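Local coordinates for probable ABC transporter extracellular-binding protein YckB (Bacillus subtilis, PDB 2IEE) that probably serves as the extracellular solute-binding component of a binding-protein-dependent ABC transport system, at residues 58-63 against 225-230. Numbering follows the deposited sequence.
Sequences AKRLGL and NEALKE
Arg60 NH1 donates to Glu230 OE2 over 3.0 Å in a salt bridge that shows how one arginine can tie together the outer side of a helix pair. The bond is far from straight, with an N-H...O angle of 136°. It reaches OE2 on the anti side, and the oxygen lies obliquely to the guanidinium, tilted out of its plane, although the two flat groups are themselves only 15° apart. The same oxygen rests 3.3 Å from Arg60 CD, the methylene next to the charged group. The arginine chain is bent at chi2 (-62°), which turns its end toward the carboxylate of Glu230, whose own chain leaves the backbone with CG anti to the backbone N. The guanidinium has further holds: NE pairs with Glu56 one turn earlier on helix 49-60, and NH2 is hydrogen-bonded to Ser236, at the start of helix 236-244.

Beneath the charges the contact turns apolar. Ala227 is a small, buried residue that allows the backbones to come close, 6.0 Å from its CA to that of Arg60. Its CB touches Arg60 CB at 3.8 Å and Leu61 CG at 4.0 Å, while Leu61 also packs on Met224 of helix 218-234 and on Trp14. Leu61 lies where helix 49-60 ends in a Schellman motif, with Gly62 as the C-prime residue and Leu63 N bonded to Ala58 O.

Were Arg60 replaced by an alanine, Glu230 and Glu56 would probably lose their cationic mate and Ser236 its link to helix 49-60. The small methyl of Ala227 is thus consistent with the close approach of two helices distant in sequence within this family 3 solute-binding fold, and a bent arginine held by several polar partners bridges their exposed edge.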
loop_
_atom_site.group_PDB
_atom_site.type_symbol
_atom_site.label_atom_id
_atom_site.label_comp_id
_atom_site.label_asym_id
_atom_site.label_seq_id
_atom_site.Cartn_x
_atom_site.Cartn_y
_atom_site.Cartn_z
ATOM N N ALA A 58 1.014 18.975 2.630
ATOM C CA ALA A 58 0.663 20.160 1.861
ATOM C C ALA A 58 0.298 21.290 2.815
ATOM O O ALA A 58 0.667 22.447 2.597
ATOM C CB ALA A 58 -0.505 19.856 0.931
ATOM N N LYS A 59 -0.420 20.951 3.880
ATOM C CA LYS A 59 -0.822 21.946 4.864
ATOM C C LYS A 59 0.419 22.575 5.489
ATOM O O LYS A 59 0.473 23.786 5.685
ATOM C CB LYS A 59 -1.695 21.310 5.952
ATOM C CG LYS A 59 -2.300 22.328 6.912
ATOM C CD LYS A 59 -3.060 21.668 8.053
ATOM C CE LYS A 59 -3.681 22.722 8.962
ATOM N NZ LYS A 59 -4.442 22.121 10.096
ATOM N N ARG A 60 1.421 21.750 5.790
ATOM C CA ARG A 60 2.660 22.244 6.378
ATOM C C ARG A 60 3.273 23.290 5.450
ATOM O O ARG A 60 3.992 24.182 5.900
ATOM C CB ARG A 60 3.674 21.104 6.574
ATOM C CG ARG A 60 3.263 20.026 7.573
ATOM C CD ARG A 60 3.092 20.579 8.983
ATOM N NE ARG A 60 2.527 19.588 9.901
ATOM C CZ ARG A 60 3.237 18.695 10.584
ATOM N NH1 ARG A 60 4.557 18.659 10.465
ATOM N NH2 ARG A 60 2.622 17.835 11.386
ATOM N N LEU A 61 2.979 23.166 4.157
ATOM C CA LEU A 61 3.500 24.073 3.144
ATOM C C LEU A 61 2.502 25.165 2.754
ATOM O O LEU A 61 2.606 25.747 1.677
ATOM C CB LEU A 61 3.902 23.271 1.903
ATOM C CG LEU A 61 4.998 22.224 2.141
ATOM C CD1 LEU A 61 5.107 21.289 0.951
ATOM C CD2 LEU A 61 6.318 22.926 2.399
ATOM N N GLY A 62 1.539 25.433 3.633
ATOM C CA GLY A 62 0.540 26.453 3.367
ATOM C C GLY A 62 -0.283 26.191 2.120
ATOM O O GLY A 62 -0.756 27.127 1.476
ATOM N N LEU A 63 -0.470 24.922 1.776
ATOM C CA LEU A 63 -1.232 24.582 0.580
ATOM C C LEU A 63 -2.471 23.742 0.848
ATOM O O LEU A 63 -2.556 23.014 1.836
ATOM C CB LEU A 63 -0.355 23.816 -0.412
ATOM C CG LEU A 63 0.996 24.388 -0.842
ATOM C CD1 LEU A 63 1.721 23.339 -1.679
ATOM C CD2 LEU A 63 0.804 25.680 -1.623
ATOM N N ASN A 225 9.612 16.885 0.719
ATOM C CA ASN A 225 10.477 16.134 1.627
ATOM C C ASN A 225 10.714 16.908 2.920
ATOM O O ASN A 225 10.827 16.318 3.996
ATOM C CB ASN A 225 11.818 15.817 0.959
ATOM C CG ASN A 225 11.700 14.733 -0.106
ATOM O OD1 ASN A 225 10.618 14.192 -0.345
ATOM N ND2 ASN A 225 12.818 14.410 -0.744
ATOM N N GLU A 226 10.785 18.229 2.804
ATOM C CA GLU A 226 10.994 19.083 3.966
ATOM C C GLU A 226 9.830 18.924 4.943
ATOM O O GLU A 226 10.034 18.772 6.147
ATOM C CB GLU A 226 11.141 20.548 3.524
ATOM C CG GLU A 226 12.573 20.938 3.149
ATOM C CD GLU A 226 12.692 22.337 2.547
ATOM O OE1 GLU A 226 12.109 23.291 3.108
ATOM O OE2 GLU A 226 13.383 22.481 1.515
ATOM N N ALA A 227 8.610 18.939 4.418
ATOM C CA ALA A 227 7.421 18.788 5.254
ATOM C C ALA A 227 7.304 17.356 5.791
ATOM O O ALA A 227 6.925 17.151 6.941
ATOM C CB ALA A 227 6.177 19.161 4.463
ATOM N N LEU A 228 7.635 16.372 4.959
ATOM C CA LEU A 228 7.576 14.974 5.370
ATOM C C LEU A 228 8.581 14.684 6.484
ATOM O O LEU A 228 8.292 13.919 7.405
ATOM C CB LEU A 228 7.841 14.050 4.172
ATOM C CG LEU A 228 6.687 13.857 3.184
ATOM C CD1 LEU A 228 7.146 13.072 1.959
ATOM C CD2 LEU A 228 5.551 13.132 3.886
ATOM N N LYS A 229 9.758 15.296 6.395
ATOM C CA LYS A 229 10.798 15.114 7.400
ATOM C C LYS A 229 10.328 15.705 8.725
ATOM O O LYS A 229 10.548 15.131 9.789
ATOM C CB LYS A 229 12.094 15.803 6.950
ATOM C CG LYS A 229 13.221 15.752 7.973
ATOM C CD LYS A 229 14.520 16.317 7.407
ATOM C CE LYS A 229 15.665 16.198 8.414
ATOM N NZ LYS A 229 16.971 16.645 7.842
ATOM N N GLU A 230 9.682 16.863 8.643
ATOM C CA GLU A 230 9.157 17.547 9.813
ATOM C C GLU A 230 8.101 16.666 10.481
ATOM O O GLU A 230 8.016 16.597 11.710
ATOM C CB GLU A 230 8.543 18.882 9.384
ATOM C CG GLU A 230 7.971 19.728 10.502
ATOM C CD GLU A 230 7.353 21.016 9.977
ATOM O OE1 GLU A 230 8.101 21.864 9.438
ATOM O OE2 GLU A 230 6.118 21.179 10.094
#